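Side-chain contacts in ribosomal RNA processing protein 6 (Trypanosoma brucei brucei, PDB 4NLC), which probably degrades and trims RNA from the 3' end as a nuclear exosome-associated exoribonuclease, of which this chain is the catalytic core: residues A[23-26]-A[30-33]; A[39-44]-A[163-168]; A[43-48]-A[260-265]; A[137-140]-A[145-148]. The protein carries 1 engineered substitution. All blocks are in the same frame, centred on the assembly; numbering follows the deposited sequence.

Contacts 1, 2 and 3 follow the N-terminal segment along the chain. It makes the hairpin 23-25/31-33 of contact 1, then the turn and helix 42-46 used by contacts 2 and 3. The centres of contacts 2 and 3 lie about 5 Å apart, and both include Glu43 and Arg44. Contact 1 touches contact 2 through Tyr24; their centres are about 12 Å apart. Contact 4, its centre about 11 Å from that of contact 2, is internal to the exonuclease domain. It lies behind residues 163-168, joined by a probable backbone hydrogen bond from Val167 N to Phe139 O. Contact 1 shapes the N-terminal segment, and contacts 2 and 3 fasten it to residues 163-168 and 260-265.

Contact 1 (A[23-26]-A[30-33]); sequences VYYD and VRHV
Tyr24 and His32 face each other across a short antiparallel beta hairpin made of strands 23-25 and 31-33. They form a hydrogen-bonded pair, with two backbone bonds between them. Val23-Val33 and Tyr25-Arg31 are the flanking non-hydrogen-bonded pairs. On the Tyr24 side of the sheet, His32 CB sits over one face of the tyrosine ring, 3.8 Å from its centroid. The two rings are nearly parallel, at 23°, but offset, with little of one ring over the other. Tyr24 has CG between its backbone N and carbonyl carbon (chi1 65°), which lays the ring across the partner strand. Its far side packs on Pro40 and Phe41. On the other side of the sheet, Arg31 CB lies over a face of the Tyr25 ring. The arginine chain then runs out fully extended past the phenol, and Val23 CG1 covers one face of the guanidinium, 3.7 Å from Arg31 NE. Tyr133 stacks on Tyr25. Asp26 ties the turn together. Its OD1 accepts from Val30 N at 2.9 Å and also from Lys28 N. Its OD2 takes the nearly straight bond from His32 NE2, 2.7 Å long, in the imidazole plane but from well above the carboxylate plane.

Contact 2 (A[39-44]-A[163-168]); sequences HPFAER and GLYIVN
The Tyr165 ring meets three residues of the 39-42 turn: His39, Pro40 and Phe41. With His39 and Phe41 it forms an aromatic cluster. Tyr165 CE2 stands over one face of the His39 imidazole, toward its rim. The two ring planes are inclined at 55°, and the shortest approach is 3.4 Å, from His39 CE1 to Tyr165 CD2. His39 CG lies anti to the backbone N (chi1 -174°), which turns the imidazole to Tyr165. Phe41 meets the tyrosine with its own edge, Phe41 CD2 lying 3.5 Å from Tyr165 CD1. These rings are also oblique, at 53°. Pro40 crosses the phenol end, with Pro40 CG 3.5 Å from Tyr165 CZ. The tyrosine ring thus has histidine along its CD2 side, phenylalanine along its CD1 side and proline at its hydroxyl end. Within the turn, Phe41 N donates to His39 ND1 at 3.2 Å, in the imidazole plane. The type I turn from His39 to Ala42 leads into helix 42-46, with Phe41 at the N-cap position. Residues 163-168 are the loop from helix 152-162 to strand 169-171 of the exonuclease domain. Across the two segments the contact has no hydrogen bond and is held by aromatic and apolar packing. The imidazole is fixed at both nitrogens, because His39 NE2 bonds to Ser261 O. This leaves ND1 as acceptor and NE2 as donor, consistent with a neutral histidine protonated at NE2.

Contact 3 (A[43-48]-A[260-265]); sequences ERIKAV and LSLERY
Ile45 and Leu262 pack where helix 42-46 of the N-terminal segment meets the C-terminal end of helix 249-261. The contact is small and has no hydrogen bond between the segments. Most of it is apolar. Ile45 and Leu262 run past each other in opposite directions, with Leu262 CD2 3.8 Å from Ile45 CB and about as far from Ile45 CG2. The other methyl of Leu262 serves a different neighbour. Leu262 CD1 rests on the aliphatic part of Lys46, 3.7 Å from Lys46 CE. The lysine chain, extended beyond CG, crosses this methyl obliquely, with CG and CE touching it. The leucine therefore spreads its two branches over two successive residues of the helix. Ile45 is buried, whereas Lys46 lies at the exposed margin. The second kind of contact is between apolar and polar atoms. Ser261 OG already bonds to Arg258 O, one turn earlier in its own helix. Towards Ile45 the serine hydroxyl offers van der Waals contact alone. The CG2 branch of Ile45 stands anti to the backbone N, which sets it beside this hydroxyl. Ser261 OG lies 3.5 Å from Ile45 CG2 and 3.7 Å from Ile45 CD1.

Contact 4 (A[137-140]-A[145-148]); sequences PVFL and VKVF
Phe139 and Lys146 lie abreast where helix 136-140 returns through a short loop to strand 145-148, their CA atoms 7.2 Å apart. Lys146 points at the helix, and its chain is bent at chi2 (66°) and chi3 (65°). The two bends fold the ammonium group back to the C-terminal part of the helix. Lys146 NZ donates to Val138 O at 3.0 Å, in the carbonyl plane. A weaker bond runs from Lys146 NZ to Phe139 O, 3.1 Å away. Lys146 NZ also hydrogen-bonds to Ile144 O, its strongest partner, and to Val167 O, so the buried ammonium is surrounded by backbone carbonyls. Carbonyls near a helix C-terminus carry partial negative charge, which would probably favour the charged lysine here. The aliphatic part of the chain packs too, with Lys146 CG 3.9 Å from Phe139 CD1. Further along the strand, the side chains of Phe148 and Phe139 run at about a right angle to each other. Phe139 CE1 lies at the edge of the Phe148 ring, 4.2 Å from Phe148 CZ. Strand 145-148 lies between strands 92-100 and 169-171, parallel to both. This helix-to-strand packing belongs to the mixed sheet and flanking helices of the RNase H-like exonuclease fold.

Contact 1 (A[23-26]-A[30-33])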
loop_
_atom_site.group_PDB
_atom_site.type_symbol
_atom_site.label_atom_id
_atom_site.label_comp_id
_atom_site.label_asym_id
_atom_site.label_seq_id
_atom_site.Cartn_x
_atom_site.Cartn_y
_atom_site.Cartn_z
ATOM N N VAL A 23 -1.905 16.538 1.334
ATOM C CA VAL A 23 -2.580 17.321 2.371
ATOM C C VAL A 23 -2.164 16.545 3.622
ATOM O O VAL A 23 -2.323 15.318 3.654
ATOM C CB VAL A 23 -4.127 17.392 2.216
ATOM C CG1 VAL A 23 -4.767 18.053 3.436
ATOM C CG2 VAL A 23 -4.515 18.147 0.944
ATOM N N TYR A 24 -1.566 17.229 4.615
ATOM C CA TYR A 24 -1.064 16.524 5.798
ATOM C C TYR A 24 -1.115 17.376 7.076
ATOM O O TYR A 24 -1.087 18.612 7.027
ATOM C CB TYR A 24 0.386 16.041 5.532
ATOM C CG TYR A 24 1.352 17.189 5.353
ATOM C CD1 TYR A 24 1.414 17.894 4.149
ATOM C CD2 TYR A 24 2.123 17.648 6.416
ATOM C CE1 TYR A 24 2.216 19.023 4.014
ATOM C CE2 TYR A 24 2.991 18.725 6.266
ATOM C CZ TYR A 24 3.012 19.428 5.075
ATOM O OH TYR A 24 3.824 20.522 4.946
ATOM N N TYR A 25 -1.075 16.684 8.220
ATOM C CA TYR A 25 -1.082 17.279 9.542
ATOM C C TYR A 25 0.250 17.119 10.276
ATOM O O TYR A 25 0.909 16.075 10.174
ATOM C CB TYR A 25 -2.228 16.694 10.364
ATOM C CG TYR A 25 -3.593 17.158 9.906
ATOM C CD1 TYR A 25 -4.177 16.650 8.740
ATOM C CD2 TYR A 25 -4.327 18.073 10.657
ATOM C CE1 TYR A 25 -5.444 17.059 8.330
ATOM C CE2 TYR A 25 -5.607 18.464 10.273
ATOM C CZ TYR A 25 -6.159 17.958 9.107
ATOM O OH TYR A 25 -7.419 18.358 8.732
ATOM N N ASP A 26 0.621 18.130 11.054
ATOM C CA ASP A 26 1.850 18.043 11.845
ATOM C C ASP A 26 1.526 17.412 13.211
ATOM O O ASP A 26 0.410 16.904 13.391
ATOM C CB ASP A 26 2.547 19.417 11.967
ATOM C CG ASP A 26 1.673 20.546 12.514
ATOM O OD1 ASP A 26 0.699 20.248 13.253
ATOM O OD2 ASP A 26 1.929 21.720 12.155
ATOM N N VAL A 30 -2.144 20.482 13.072
ATOM C CA VAL A 30 -2.378 21.603 12.144
ATOM C C VAL A 30 -2.334 21.077 10.682
ATOM O O VAL A 30 -1.401 20.366 10.306
ATOM C CB VAL A 30 -1.381 22.769 12.392
ATOM C CG1 VAL A 30 -1.443 23.819 11.284
ATOM C CG2 VAL A 30 -1.616 23.412 13.762
ATOM N N ARG A 31 -3.345 21.429 9.881
ATOM C CA ARG A 31 -3.480 21.041 8.476
ATOM C C ARG A 31 -2.539 21.848 7.574
ATOM O O ARG A 31 -2.489 23.077 7.674
ATOM C CB ARG A 31 -4.942 21.252 8.021
ATOM C CG ARG A 31 -5.284 20.699 6.637
ATOM C CD ARG A 31 -6.737 20.966 6.302
ATOM N NE ARG A 31 -7.113 20.408 5.003
ATOM C CZ ARG A 31 -7.082 21.078 3.853
ATOM N NH1 ARG A 31 -6.673 22.341 3.823
ATOM N NH2 ARG A 31 -7.443 20.486 2.722
ATOM N N HIS A 32 -1.842 21.159 6.658
ATOM C CA HIS A 32 -0.982 21.803 5.662
ATOM C C HIS A 32 -1.265 21.249 4.277
ATOM O O HIS A 32 -1.696 20.101 4.131
ATOM C CB HIS A 32 0.527 21.651 5.991
ATOM C CG HIS A 32 0.911 22.069 7.381
ATOM N ND1 HIS A 32 1.334 23.346 7.650
ATOM C CD2 HIS A 32 0.911 21.353 8.532
ATOM C CE1 HIS A 32 1.581 23.376 8.952
ATOM N NE2 HIS A 32 1.341 22.196 9.523
ATOM N N VAL A 33 -0.998 22.067 3.258
ATOM C CA VAL A 33 -1.100 21.688 1.851
ATOM C C VAL A 33 0.343 21.679 1.323
ATOM O O VAL A 33 1.063 22.681 1.412
ATOM C CB VAL A 33 -2.067 22.602 1.048
ATOM C CG1 VAL A 33 -1.929 22.381 -0.447
ATOM C CG2 VAL A 33 -3.517 22.386 1.478
HETATM O O HOH W 1 3.391 23.488 3.376
#

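Contact 2 (A[39-44]-A[163-168])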
loop_
_atom_site.group_PDB
_atom_site.type_symbol
_atom_site.label_atom_id
_atom_site.label_comp_id
_atom_site.label_asym_id
_atom_site.label_seq_id
_atom_site.Cartn_x
_atom_site.Cartn_y
_atom_site.Cartn_z
ATOM N N HIS A 39 8.419 15.796 -0.734
ATOM C CA HIS A 39 8.123 15.070 0.490
ATOM C C HIS A 39 8.121 16.171 1.574
ATOM O O HIS A 39 9.155 16.822 1.761
ATOM C CB HIS A 39 9.241 14.056 0.730
ATOM C CG HIS A 39 9.024 13.130 1.873
ATOM N ND1 HIS A 39 8.847 13.599 3.168
ATOM C CD2 HIS A 39 9.064 11.780 1.890
ATOM C CE1 HIS A 39 8.788 12.517 3.924
ATOM N NE2 HIS A 39 8.900 11.396 3.192
ATOM N N PRO A 40 6.989 16.431 2.269
ATOM C CA PRO A 40 6.952 17.579 3.197
ATOM C C PRO A 40 7.770 17.433 4.478
ATOM O O PRO A 40 8.018 18.425 5.151
ATOM C CB PRO A 40 5.466 17.771 3.467
ATOM C CG PRO A 40 4.859 16.453 3.237
ATOM C CD PRO A 40 5.658 15.791 2.161
ATOM N N PHE A 41 8.214 16.226 4.799
ATOM C CA PHE A 41 9.069 16.038 5.970
ATOM C C PHE A 41 10.530 15.703 5.583
ATOM O O PHE A 41 11.290 15.258 6.432
ATOM C CB PHE A 41 8.455 15.010 6.935
ATOM C CG PHE A 41 7.258 15.584 7.641
ATOM C CD1 PHE A 41 7.414 16.482 8.693
ATOM C CD2 PHE A 41 5.970 15.273 7.222
ATOM C CE1 PHE A 41 6.295 17.055 9.315
ATOM C CE2 PHE A 41 4.859 15.815 7.866
ATOM C CZ PHE A 41 5.026 16.723 8.889
ATOM N N ALA A 42 10.930 15.952 4.319
ATOM C CA ALA A 42 12.291 15.627 3.847
ATOM C C ALA A 42 13.393 16.271 4.682
ATOM O O ALA A 42 14.307 15.572 5.100
ATOM C CB ALA A 42 12.463 15.960 2.369
ATOM N N GLU A 43 13.254 17.560 4.995
ATOM C CA GLU A 43 14.220 18.320 5.802
ATOM C C GLU A 43 14.287 17.800 7.249
ATOM O O GLU A 43 15.376 17.661 7.788
ATOM C CB GLU A 43 13.908 19.832 5.778
ATOM C CG GLU A 43 13.839 20.428 4.384
ATOM C CD GLU A 43 12.469 20.462 3.721
ATOM O OE1 GLU A 43 11.577 19.662 4.097
ATOM O OE2 GLU A 43 12.301 21.289 2.796
ATOM N N ARG A 44 13.133 17.484 7.863
ATOM C CA ARG A 44 13.126 16.942 9.228
ATOM C C ARG A 44 13.788 15.546 9.305
ATOM O O ARG A 44 14.600 15.319 10.201
ATOM C CB ARG A 44 11.712 16.923 9.809
ATOM C CG ARG A 44 11.709 16.840 11.321
ATOM C CD ARG A 44 10.307 16.858 11.884
ATOM N NE ARG A 44 9.643 18.158 11.754
ATOM C CZ ARG A 44 8.378 18.366 12.094
ATOM N NH1 ARG A 44 7.652 17.383 12.600
ATOM N NH2 ARG A 44 7.831 19.564 11.938
ATOM N N GLY A 163 -1.783 11.261 4.623
ATOM C CA GLY A 163 -0.768 12.294 4.829
ATOM C C GLY A 163 0.132 11.972 6.020
ATOM O O GLY A 163 0.543 12.882 6.749
ATOM N N LEU A 164 0.450 10.655 6.224
ATOM C CA LEU A 164 1.324 10.159 7.293
ATOM C C LEU A 164 2.741 9.849 6.795
ATOM O O LEU A 164 2.925 9.244 5.734
ATOM C CB LEU A 164 0.702 8.960 8.060
ATOM C CG LEU A 164 -0.544 9.277 8.896
ATOM C CD1 LEU A 164 -1.183 8.013 9.473
ATOM C CD2 LEU A 164 -0.216 10.227 10.013
ATOM N N TYR A 165 3.745 10.278 7.589
ATOM C CA TYR A 165 5.176 10.191 7.320
ATOM C C TYR A 165 5.949 9.679 8.545
ATOM O O TYR A 165 5.671 10.086 9.685
ATOM C CB TYR A 165 5.707 11.565 6.890
ATOM C CG TYR A 165 5.005 12.121 5.669
ATOM C CD1 TYR A 165 3.838 12.881 5.792
ATOM C CD2 TYR A 165 5.501 11.889 4.391
ATOM C CE1 TYR A 165 3.181 13.383 4.672
ATOM C CE2 TYR A 165 4.878 12.422 3.267
ATOM C CZ TYR A 165 3.694 13.131 3.409
ATOM O OH TYR A 165 3.075 13.633 2.298
ATOM N N ILE A 166 6.945 8.800 8.282
ATOM C CA ILE A 166 7.709 8.109 9.311
ATOM C C ILE A 166 9.079 8.735 9.597
ATOM O O ILE A 166 9.964 8.738 8.751
ATOM C CB ILE A 166 7.820 6.590 8.994
ATOM C CG1 ILE A 166 6.487 6.025 8.457
ATOM C CG2 ILE A 166 8.242 5.826 10.245
ATOM C CD1 ILE A 166 6.659 4.855 7.403
ATOM N N VAL A 167 9.232 9.256 10.815
ATOM C CA VAL A 167 10.473 9.801 11.332
ATOM C C VAL A 167 11.037 8.647 12.188
ATOM O O VAL A 167 10.394 8.197 13.132
ATOM C CB VAL A 167 10.242 11.109 12.147
ATOM C CG1 VAL A 167 11.512 11.542 12.877
ATOM C CG2 VAL A 167 9.731 12.238 11.249
ATOM N N ASN A 168 12.197 8.137 11.801
ATOM C CA ASN A 168 12.888 7.009 12.422
ATOM C C ASN A 168 12.188 5.670 12.169
ATOM O O ASN A 168 11.765 4.941 13.078
ATOM C CB ASN A 168 13.219 7.228 13.890
ATOM C CG ASN A 168 14.521 7.966 14.038
ATOM O OD1 ASN A 168 15.431 7.874 13.193
ATOM N ND2 ASN A 168 14.639 8.728 15.096
#

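Contact 3 (A[43-48]-A[260-265])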
loop_
_atom_site.group_PDB
_atom_site.type_symbol
_atom_site.label_atom_id
_atom_site.label_comp_id
_atom_site.label_asym_id
_atom_site.label_seq_id
_atom_site.Cartn_x
_atom_site.Cartn_y
_atom_site.Cartn_z
ATOM N N GLU A 43 13.254 17.560 4.995
ATOM C CA GLU A 43 14.220 18.320 5.802
ATOM C C GLU A 43 14.287 17.800 7.249
ATOM O O GLU A 43 15.376 17.661 7.788
ATOM C CB GLU A 43 13.908 19.832 5.778
ATOM C CG GLU A 43 13.839 20.428 4.384
ATOM C CD GLU A 43 12.469 20.462 3.721
ATOM O OE1 GLU A 43 11.577 19.662 4.097
ATOM O OE2 GLU A 43 12.301 21.289 2.796
ATOM N N ARG A 44 13.133 17.484 7.863
ATOM C CA ARG A 44 13.126 16.942 9.228
ATOM C C ARG A 44 13.788 15.546 9.305
ATOM O O ARG A 44 14.600 15.319 10.201
ATOM C CB ARG A 44 11.712 16.923 9.809
ATOM C CG ARG A 44 11.709 16.840 11.321
ATOM C CD ARG A 44 10.307 16.858 11.884
ATOM N NE ARG A 44 9.643 18.158 11.754
ATOM C CZ ARG A 44 8.378 18.366 12.094
ATOM N NH1 ARG A 44 7.652 17.383 12.600
ATOM N NH2 ARG A 44 7.831 19.564 11.938
ATOM N N ILE A 45 13.452 14.627 8.367
ATOM C CA ILE A 45 14.024 13.272 8.334
ATOM C C ILE A 45 15.558 13.309 8.094
ATOM O O ILE A 45 16.312 12.568 8.739
ATOM C CB ILE A 45 13.270 12.350 7.330
ATOM C CG1 ILE A 45 11.757 12.189 7.713
ATOM C CG2 ILE A 45 13.973 10.997 7.160
ATOM C CD1 ILE A 45 10.870 11.424 6.670
ATOM N N LYS A 46 16.015 14.170 7.181
ATOM C CA LYS A 46 17.453 14.298 6.897
ATOM C C LYS A 46 18.218 14.958 8.058
ATOM O O LYS A 46 19.417 14.775 8.148
ATOM C CB LYS A 46 17.705 15.038 5.572
ATOM C CG LYS A 46 17.221 14.254 4.347
ATOM C CD LYS A 46 17.052 15.143 3.163
ATOM C CE LYS A 46 16.545 14.373 1.969
ATOM N NZ LYS A 46 16.300 15.274 0.800
ATOM N N ALA A 47 17.538 15.720 8.931
ATOM C CA ALA A 47 18.144 16.380 10.095
ATOM C C ALA A 47 17.954 15.567 11.405
ATOM O O ALA A 47 18.317 16.065 12.468
ATOM C CB ALA A 47 17.531 17.765 10.267
ATOM N N VAL A 48 17.369 14.351 11.343
ATOM C CA VAL A 48 17.051 13.575 12.550
ATOM C C VAL A 48 18.045 12.445 12.806
ATOM O O VAL A 48 18.453 11.746 11.879
ATOM C CB VAL A 48 15.559 13.086 12.520
ATOM C CG1 VAL A 48 15.416 11.564 12.519
ATOM C CG2 VAL A 48 14.760 13.709 13.655
ATOM N N LEU A 260 14.362 5.027 2.642
ATOM C CA LEU A 260 13.053 4.475 2.255
ATOM C C LEU A 260 11.902 5.373 2.757
ATOM O O LEU A 260 10.909 5.541 2.047
ATOM C CB LEU A 260 12.883 3.036 2.765
ATOM C CG LEU A 260 11.716 2.244 2.176
ATOM C CD1 LEU A 260 11.910 1.998 0.689
ATOM C CD2 LEU A 260 11.535 0.942 2.891
ATOM N N SER A 261 12.051 5.963 3.952
ATOM C CA SER A 261 11.055 6.883 4.518
ATOM C C SER A 261 10.989 8.202 3.744
ATOM O O SER A 261 9.986 8.891 3.828
ATOM C CB SER A 261 11.310 7.130 6.002
ATOM O OG SER A 261 12.372 8.040 6.223
ATOM N N LEU A 262 12.041 8.528 2.962
ATOM C CA LEU A 262 12.119 9.709 2.094
ATOM C C LEU A 262 11.471 9.488 0.719
ATOM O O LEU A 262 11.334 10.424 -0.074
ATOM C CB LEU A 262 13.566 10.197 1.976
ATOM C CG LEU A 262 14.150 10.798 3.268
ATOM C CD1 LEU A 262 15.649 10.945 3.161
ATOM C CD2 LEU A 262 13.493 12.153 3.589
ATOM N N GLU A 263 11.026 8.267 0.454
ATOM C CA GLU A 263 10.321 7.976 -0.784
ATOM C C GLU A 263 8.936 8.602 -0.749
ATOM O O GLU A 263 8.352 8.794 0.324
ATOM C CB GLU A 263 10.246 6.479 -1.052
ATOM C CG GLU A 263 11.639 5.927 -1.336
ATOM C CD GLU A 263 11.728 4.516 -1.865
ATOM O OE1 GLU A 263 10.687 3.825 -1.914
ATOM O OE2 GLU A 263 12.858 4.082 -2.178
ATOM N N ARG A 264 8.447 8.971 -1.927
ATOM C CA ARG A 264 7.171 9.645 -2.068
ATOM C C ARG A 264 6.197 8.803 -2.835
ATOM O O ARG A 264 6.568 8.133 -3.809
ATOM C CB ARG A 264 7.335 10.945 -2.860
ATOM C CG ARG A 264 8.198 11.997 -2.225
ATOM C CD ARG A 264 8.325 13.185 -3.159
ATOM N NE ARG A 264 9.231 12.903 -4.268
ATOM C CZ ARG A 264 8.838 12.629 -5.504
ATOM N NH1 ARG A 264 7.543 12.613 -5.811
ATOM N NH2 ARG A 264 9.733 12.380 -6.450
ATOM N N TYR A 265 4.927 8.897 -2.429
ATOM C CA TYR A 265 3.844 8.298 -3.161
ATOM C C TYR A 265 3.685 9.145 -4.461
ATOM O O TYR A 265 3.737 10.378 -4.422
ATOM C CB TYR A 265 2.522 8.369 -2.348
ATOM C CG TYR A 265 1.332 7.935 -3.189
ATOM C CD1 TYR A 265 1.153 6.596 -3.538
ATOM C CD2 TYR A 265 0.499 8.876 -3.788
ATOM C CE1 TYR A 265 0.151 6.203 -4.427
ATOM C CE2 TYR A 265 -0.522 8.490 -4.659
ATOM C CZ TYR A 265 -0.699 7.150 -4.965
ATOM O OH TYR A 265 -1.712 6.747 -5.801
#

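Contact 4 (A[137-140]-A[145-148])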
loop_
_atom_site.group_PDB
_atom_site.type_symbol
_atom_site.label_atom_id
_atom_site.label_comp_id
_atom_site.label_asym_id
_atom_site.label_seq_id
_atom_site.Cartn_x
_atom_site.Cartn_y
_atom_site.Cartn_z
ATOM N N PRO A 137 1.559 12.683 15.590
ATOM C CA PRO A 137 2.544 12.843 16.692
ATOM C C PRO A 137 3.383 11.568 16.928
ATOM O O PRO A 137 4.560 11.669 17.236
ATOM C CB PRO A 137 1.662 13.164 17.903
ATOM C CG PRO A 137 0.398 13.708 17.330
ATOM C CD PRO A 137 0.181 12.887 16.097
ATOM N N VAL A 138 2.797 10.381 16.732
ATOM C CA VAL A 138 3.503 9.107 16.895
ATOM C C VAL A 138 4.459 8.888 15.725
ATOM O O VAL A 138 5.646 8.658 15.960
ATOM C CB VAL A 138 2.551 7.886 17.126
ATOM C CG1 VAL A 138 3.335 6.569 17.216
ATOM C CG2 VAL A 138 1.719 8.078 18.386
ATOM N N PHE A 139 3.954 8.961 14.469
ATOM C CA PHE A 139 4.809 8.726 13.309
ATOM C C PHE A 139 5.955 9.741 13.151
ATOM O O PHE A 139 7.013 9.360 12.659
ATOM C CB PHE A 139 3.997 8.601 12.013
ATOM C CG PHE A 139 3.205 7.322 11.896
ATOM C CD1 PHE A 139 3.838 6.112 11.639
ATOM C CD2 PHE A 139 1.825 7.327 12.027
ATOM C CE1 PHE A 139 3.099 4.916 11.542
ATOM C CE2 PHE A 139 1.090 6.130 11.925
ATOM C CZ PHE A 139 1.735 4.938 11.664
ATOM N N LEU A 140 5.750 11.001 13.579
ATOM C CA LEU A 140 6.726 12.097 13.517
ATOM C C LEU A 140 7.672 12.147 14.705
ATOM O O LEU A 140 8.672 12.854 14.628
ATOM C CB LEU A 140 6.034 13.474 13.343
ATOM C CG LEU A 140 5.259 13.718 12.020
ATOM C CD1 LEU A 140 4.641 15.133 12.001
ATOM C CD2 LEU A 140 6.157 13.535 10.804
ATOM N N VAL A 145 10.847 4.534 17.717
ATOM C CA VAL A 145 11.213 3.814 16.484
ATOM C C VAL A 145 9.958 3.102 15.952
ATOM O O VAL A 145 9.279 2.397 16.716
ATOM C CB VAL A 145 12.412 2.847 16.684
ATOM C CG1 VAL A 145 12.605 1.930 15.464
ATOM C CG2 VAL A 145 13.687 3.625 16.960
ATOM N N LYS A 146 9.650 3.282 14.646
ATOM C CA LYS A 146 8.535 2.584 13.989
ATOM C C LYS A 146 9.150 1.464 13.170
ATOM O O LYS A 146 9.844 1.713 12.186
ATOM C CB LYS A 146 7.726 3.512 13.071
ATOM C CG LYS A 146 6.635 4.380 13.753
ATOM C CD LYS A 146 7.157 5.442 14.723
ATOM C CE LYS A 146 7.983 6.510 14.030
ATOM N NZ LYS A 146 8.295 7.664 14.920
ATOM N N VAL A 147 8.942 0.241 13.616
ATOM C CA VAL A 147 9.436 -0.972 12.979
ATOM C C VAL A 147 8.389 -1.496 11.959
ATOM O O VAL A 147 7.250 -1.817 12.319
ATOM C CB VAL A 147 9.781 -2.068 14.034
ATOM C CG1 VAL A 147 10.426 -3.300 13.378
ATOM C CG2 VAL A 147 10.666 -1.525 15.144
ATOM N N PHE A 148 8.793 -1.619 10.707
ATOM C CA PHE A 148 7.954 -2.221 9.672
ATOM C C PHE A 148 8.763 -3.346 9.048
ATOM O O PHE A 148 9.989 -3.290 9.072
ATOM C CB PHE A 148 7.657 -1.189 8.576
ATOM C CG PHE A 148 6.594 -0.153 8.833
ATOM C CD1 PHE A 148 6.852 0.945 9.654
ATOM C CD2 PHE A 148 5.368 -0.218 8.182
ATOM C CE1 PHE A 148 5.896 1.974 9.810
ATOM C CE2 PHE A 148 4.417 0.803 8.335
ATOM C CZ PHE A 148 4.700 1.903 9.132
#